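Local coordinates for protein peptide synthetase, module 7 (Actinoplanes teichomyceticus, PDB 4TX3) that is a condensation-type domain of a peptide synthetase module and probably recruits the cytochrome P450 enzymes that crosslink the teicoplanin peptide, at residues 249-254 with 259-264; 266-271 with 441-446. All blocks are in the same frame, centred on the assembly; numbering follows the deposited sequence.

Overall arrangement
Coming from the N terminus, the chain first meets interaction 1, where 249-254, on helix 244-255, packs against 259-264, at the start of helix 261-278; it closes the four-residue turn between them. Interaction 2 starts further along that second helix, at 266-271, and closes a much longer excursion by bringing it to 441-446 on helix 429-448. The two loops therefore follow each other in series, neither nested nor crossed. Their centres lie about 11 Å apart, and they meet directly where Leu250 CD1 packs on Leu443 CD2 at 3.7 Å. Helix 261-278 is shared, so a local helix pair is tied to the last helix of the modelled chain, 429-448.

Interaction 1: 249-254 with 259-264; sequences RLAEAV and ADMPQL
Val254 straddles the carbonyl oxygen of Ala259, with CG1 and CG2 each 3.2 Å from Ala259 O. Its CG2, anti to the carbonyl carbon and beside the backbone N, also meets Leu264 CD1 at 3.4 Å, the two side chains crossing at about a right angle. One turn back, Leu250 slides past Leu264 in the opposite direction, CD2 lying 4.0 Å from Leu264 CD1. Leu264 CD1 also lies close to the main chain, near Leu250 O. Met261 leaves its helix with CG anti to the backbone N (chi1 -174°) and then bends at its next two torsions, which brings SD to Leu250 CD1 and lays CE against Ala251, 4.0 Å from Ala251 CB. Val254 CG2 approaches the same methyl, 4.2 Å from Met261 CE. The contact is mostly apolar packing. An alanine in place of Val254 takes away both branches and would probably open a gap between Ala259 O and Leu264 CD1, freeing the Met261 methyl to shift. Further out, Leu264 also touches Val324 of helix 320-334, whereas Leu250 also leans on Val446 and Ala447 of helix 429-448. Asp260 stands at the N-cap position of helix 261-278 without a side-chain capping bond. Two consecutive helices, 244-255 and 261-278, are joined by a short loop and pack on each other beside it, within a condensation-type domain.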
loop_
_atom_site.group_PDB
_atom_site.type_symbol
_atom_site.label_atom_id
_atom_site.label_comp_id
_atom_site.label_asym_id
_atom_site.label_seq_id
_atom_site.Cartn_x
_atom_site.Cartn_y
_atom_site.Cartn_z
ATOM N N ARG B 249 16.709 -21.653 -7.565
ATOM C CA ARG B 249 17.440 -22.027 -8.786
ATOM C C ARG B 249 16.764 -21.497 -10.052
ATOM O O ARG B 249 17.442 -21.095 -10.998
ATOM C CB ARG B 249 17.588 -23.548 -8.897
ATOM C CG ARG B 249 18.814 -24.095 -8.195
ATOM C CD ARG B 249 19.989 -24.189 -9.147
ATOM N NE ARG B 249 20.297 -25.569 -9.518
ATOM C CZ ARG B 249 21.000 -25.909 -10.594
ATOM N NH1 ARG B 249 21.446 -24.968 -11.423
ATOM N NH2 ARG B 249 21.233 -27.192 -10.855
ATOM N N LEU B 250 15.432 -21.526 -10.071
ATOM C CA LEU B 250 14.661 -20.963 -11.171
ATOM C C LEU B 250 14.927 -19.477 -11.327
ATOM O O LEU B 250 14.998 -18.964 -12.435
ATOM C CB LEU B 250 13.173 -21.177 -10.951
ATOM C CG LEU B 250 12.456 -22.205 -11.815
ATOM C CD1 LEU B 250 10.981 -22.057 -11.553
ATOM C CD2 LEU B 250 12.775 -22.006 -13.287
ATOM N N ALA B 251 15.065 -18.789 -10.203
ATOM C CA ALA B 251 15.334 -17.364 -10.213
ATOM C C ALA B 251 16.727 -17.060 -10.766
ATOM O O ALA B 251 16.955 -15.990 -11.314
ATOM C CB ALA B 251 15.176 -16.792 -8.809
ATOM N N GLU B 252 17.667 -17.994 -10.622
ATOM C CA GLU B 252 19.019 -17.769 -11.140
ATOM C C GLU B 252 19.013 -17.616 -12.654
ATOM O O GLU B 252 19.735 -16.787 -13.209
ATOM C CB GLU B 252 19.956 -18.903 -10.749
ATOM C CG GLU B 252 20.443 -18.844 -9.322
ATOM C CD GLU B 252 20.847 -20.215 -8.816
ATOM O OE1 GLU B 252 20.511 -20.535 -7.657
ATOM O OE2 GLU B 252 21.478 -20.983 -9.582
ATOM N N ALA B 253 18.198 -18.420 -13.325
ATOM C CA ALA B 253 18.031 -18.271 -14.765
ATOM C C ALA B 253 17.091 -17.102 -15.116
ATOM O O ALA B 253 16.885 -16.831 -16.292
ATOM C CB ALA B 253 17.529 -19.568 -15.374
ATOM N N VAL B 254 16.535 -16.418 -14.103
ATOM C CA VAL B 254 15.773 -15.162 -14.304
ATOM C C VAL B 254 16.677 -14.067 -14.834
ATOM O O VAL B 254 16.334 -13.369 -15.795
ATOM C CB VAL B 254 15.104 -14.590 -12.983
ATOM C CG1 VAL B 254 15.057 -13.038 -12.979
ATOM C CG2 VAL B 254 13.722 -15.177 -12.726
ATOM N N ALA B 259 14.004 -12.300 -17.945
ATOM C CA ALA B 259 12.655 -12.747 -17.621
ATOM C C ALA B 259 12.403 -12.917 -16.127
ATOM O O ALA B 259 13.141 -13.602 -15.425
ATOM C CB ALA B 259 12.354 -14.047 -18.343
ATOM N N ASP B 260 11.327 -12.308 -15.654
ATOM C CA ASP B 260 10.912 -12.473 -14.271
ATOM C C ASP B 260 10.191 -13.804 -14.068
ATOM O O ASP B 260 9.860 -14.509 -15.025
ATOM C CB ASP B 260 10.014 -11.306 -13.850
ATOM C CG ASP B 260 8.841 -11.114 -14.794
ATOM O OD1 ASP B 260 8.931 -11.580 -15.960
ATOM O OD2 ASP B 260 7.830 -10.504 -14.376
ATOM N N MET B 261 9.948 -14.141 -12.809
ATOM C CA MET B 261 9.340 -15.412 -12.458
ATOM C C MET B 261 7.979 -15.686 -13.134
ATOM O O MET B 261 7.728 -16.822 -13.535
ATOM C CB MET B 261 9.182 -15.506 -10.938
ATOM C CG MET B 261 8.684 -16.848 -10.457
ATOM S SD MET B 261 9.942 -18.119 -10.718
ATOM C CE MET B 261 11.408 -17.369 -9.990
ATOM N N PRO B 262 7.091 -14.668 -13.248
ATOM C CA PRO B 262 5.810 -14.994 -13.906
ATOM C C PRO B 262 5.976 -15.549 -15.316
ATOM O O PRO B 262 5.215 -16.421 -15.732
ATOM C CB PRO B 262 5.075 -13.650 -13.937
ATOM C CG PRO B 262 5.645 -12.895 -12.780
ATOM C CD PRO B 262 7.085 -13.300 -12.683
ATOM N N GLN B 263 6.983 -15.077 -16.037
ATOM C CA GLN B 263 7.197 -15.561 -17.400
ATOM C C GLN B 263 7.874 -16.946 -17.417
ATOM O O GLN B 263 7.604 -17.758 -18.294
ATOM C CB GLN B 263 8.022 -14.546 -18.200
ATOM C CG GLN B 263 7.368 -13.184 -18.350
ATOM C CD GLN B 263 8.206 -12.215 -19.180
ATOM O OE1 GLN B 263 9.420 -12.364 -19.305
ATOM N NE2 GLN B 263 7.550 -11.226 -19.767
ATOM N N LEU B 264 8.746 -17.214 -16.446
ATOM C CA LEU B 264 9.376 -18.526 -16.328
ATOM C C LEU B 264 8.345 -19.618 -16.122
ATOM O O LEU B 264 8.422 -20.679 -16.741
ATOM C CB LEU B 264 10.373 -18.558 -15.172
ATOM C CG LEU B 264 11.639 -17.714 -15.304
ATOM C CD1 LEU B 264 12.597 -18.070 -14.209
ATOM C CD2 LEU B 264 12.289 -17.924 -16.629
#

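Interaction 2: 266-271 with 441-446; sequences QAALAM and RVLEQV
Ala268 meets Val442 and Leu443 without the help of any flat group; the guanidinium of Arg441 belongs to a flank of helix 429-448 remote from 266-271. Over one face of that guanidinium, Gln445 NE2 lies 3.7 Å above the plane, displaced toward the rim. The same two side chains hold the chain that follows the helix: Arg441 NH1 forms a salt bridge with Asp458 OD2, and Gln445 NE2 donates a hydrogen bond to Asp458 O.

On the inner side, the Ala268 methyl points at helix 429-448 and is met by two branches of consecutive residues. Leu443 CD2 comes to 3.7 Å from Ala268 CB, and Val442 CG1 lies 3.9 Å from the same carbon. Val442 holds CG1 anti to its own N (chi1 167°), a position from which it also reaches the main chain, 3.7 Å from Ala268 O. The first bond of Leu443 runs alongside the interface, and CD2 at the end of the side chain reaches the Ala268 methyl. The alanine and the branches that meet it are buried.

The pairing is a steep helix-helix packing within a condensation-type domain, with local axes 9.5 Å apart at closest approach and their N-to-C directions 116° apart. A small residue at the crossing suits this geometry, because Ala268 CA and Leu443 CA come within 6.3 Å of each other. Further along both helices the fit is looser: the side chain of Met271, one turn after Ala268, sets out toward helix 429-448, and Met271 SD is 4.5 Å from Val446 CG2. Ile454 and Leu457 pack on Met271 from the loop beyond helix 429-448, while Phe320 of helix 320-334 touches both Ala267 and Val446.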
loop_
_atom_site.group_PDB
_atom_site.type_symbol
_atom_site.label_atom_id
_atom_site.label_comp_id
_atom_site.label_asym_id
_atom_site.label_seq_id
_atom_site.Cartn_x
_atom_site.Cartn_y
_atom_site.Cartn_z
ATOM N N GLN B 266 5.170 -19.334 -16.824
ATOM C CA GLN B 266 4.350 -19.398 -18.024
ATOM C C GLN B 266 5.001 -20.297 -19.071
ATOM O O GLN B 266 4.319 -21.070 -19.751
ATOM C CB GLN B 266 4.115 -18.007 -18.584
ATOM C CG GLN B 266 3.236 -18.007 -19.789
ATOM C CD GLN B 266 2.937 -16.608 -20.240
ATOM O OE1 GLN B 266 3.197 -15.652 -19.505
ATOM N NE2 GLN B 266 2.400 -16.464 -21.462
ATOM N N ALA B 267 6.326 -20.209 -19.183
ATOM C CA ALA B 267 7.064 -21.079 -20.098
ATOM C C ALA B 267 6.851 -22.539 -19.720
ATOM O O ALA B 267 6.405 -23.352 -20.533
ATOM C CB ALA B 267 8.535 -20.739 -20.083
ATOM N N ALA B 268 7.162 -22.852 -18.464
ATOM C CA ALA B 268 7.073 -24.210 -17.954
ATOM C C ALA B 268 5.683 -24.829 -18.159
ATOM O O ALA B 268 5.563 -25.966 -18.626
ATOM C CB ALA B 268 7.452 -24.223 -16.474
ATOM N N LEU B 269 4.640 -24.076 -17.817
ATOM C CA LEU B 269 3.261 -24.528 -18.014
ATOM C C LEU B 269 2.953 -24.801 -19.494
ATOM O O LEU B 269 2.263 -25.779 -19.825
ATOM C CB LEU B 269 2.272 -23.496 -17.462
ATOM C CG LEU B 269 0.785 -23.781 -17.706
ATOM C CD1 LEU B 269 0.322 -25.043 -17.015
ATOM C CD2 LEU B 269 -0.068 -22.595 -17.282
ATOM N N ALA B 270 3.466 -23.943 -20.380
ATOM C CA ALA B 270 3.253 -24.131 -21.809
ATOM C C ALA B 270 3.921 -25.435 -22.263
ATOM O O ALA B 270 3.370 -26.171 -23.087
ATOM C CB ALA B 270 3.785 -22.923 -22.617
ATOM N N MET B 271 5.103 -25.730 -21.725
ATOM C CA MET B 271 5.778 -26.982 -22.057
ATOM C C MET B 271 4.970 -28.160 -21.533
ATOM O O MET B 271 4.912 -29.222 -22.166
ATOM C CB MET B 271 7.190 -27.030 -21.475
ATOM C CG MET B 271 8.169 -26.132 -22.181
ATOM S SD MET B 271 9.690 -25.990 -21.224
ATOM C CE MET B 271 10.766 -27.176 -22.048
ATOM N N ARG B 441 6.649 -30.796 -10.928
ATOM C CA ARG B 441 7.748 -31.606 -11.449
ATOM C C ARG B 441 8.459 -30.920 -12.606
ATOM O O ARG B 441 9.696 -30.885 -12.640
ATOM C CB ARG B 441 7.248 -32.987 -11.866
ATOM C CG ARG B 441 6.776 -33.806 -10.665
ATOM C CD ARG B 441 7.359 -35.220 -10.622
ATOM N NE ARG B 441 8.800 -35.303 -10.898
ATOM C CZ ARG B 441 9.333 -36.146 -11.790
ATOM N NH1 ARG B 441 8.541 -36.961 -12.503
ATOM N NH2 ARG B 441 10.653 -36.171 -11.986
ATOM N N VAL B 442 7.690 -30.350 -13.534
ATOM C CA VAL B 442 8.298 -29.637 -14.651
ATOM C C VAL B 442 9.134 -28.489 -14.129
ATOM O O VAL B 442 10.265 -28.291 -14.563
ATOM C CB VAL B 442 7.235 -29.100 -15.652
ATOM C CG1 VAL B 442 7.849 -28.093 -16.615
ATOM C CG2 VAL B 442 6.589 -30.241 -16.391
ATOM N N LEU B 443 8.586 -27.744 -13.180
ATOM C CA LEU B 443 9.328 -26.629 -12.583
ATOM C C LEU B 443 10.619 -27.085 -11.876
ATOM O O LEU B 443 11.654 -26.422 -11.987
ATOM C CB LEU B 443 8.433 -25.852 -11.618
ATOM C CG LEU B 443 7.397 -25.023 -12.392
ATOM C CD1 LEU B 443 6.173 -24.782 -11.563
ATOM C CD2 LEU B 443 7.993 -23.706 -12.867
ATOM N N GLU B 444 10.592 -28.225 -11.194
ATOM C CA GLU B 444 11.834 -28.733 -10.586
ATOM C C GLU B 444 12.918 -29.096 -11.624
ATOM O O GLU B 444 14.048 -28.586 -11.549
ATOM C CB GLU B 444 11.532 -29.938 -9.703
ATOM C CG GLU B 444 10.671 -29.607 -8.495
ATOM C CD GLU B 444 10.068 -30.844 -7.844
ATOM O OE1 GLU B 444 10.045 -31.916 -8.497
ATOM O OE2 GLU B 444 9.624 -30.751 -6.677
ATOM N N GLN B 445 12.575 -29.955 -12.591
ATOM C CA GLN B 445 13.506 -30.367 -13.657
ATOM C C GLN B 445 14.120 -29.190 -14.395
ATOM O O GLN B 445 15.313 -29.147 -14.683
ATOM C CB GLN B 445 12.799 -31.264 -14.682
ATOM C CG GLN B 445 12.074 -32.428 -14.073
ATOM C CD GLN B 445 11.177 -33.128 -15.068
ATOM O OE1 GLN B 445 11.514 -33.266 -16.249
ATOM N NE2 GLN B 445 10.015 -33.567 -14.600
ATOM N N VAL B 446 13.272 -28.238 -14.712
ATOM C CA VAL B 446 13.665 -27.126 -15.535
ATOM C C VAL B 446 14.548 -26.187 -14.694
ATOM O O VAL B 446 15.477 -25.554 -15.204
ATOM C CB VAL B 446 12.391 -26.452 -16.120
ATOM C CG1 VAL B 446 12.394 -24.980 -15.917
ATOM C CG2 VAL B 446 12.207 -26.832 -17.591
#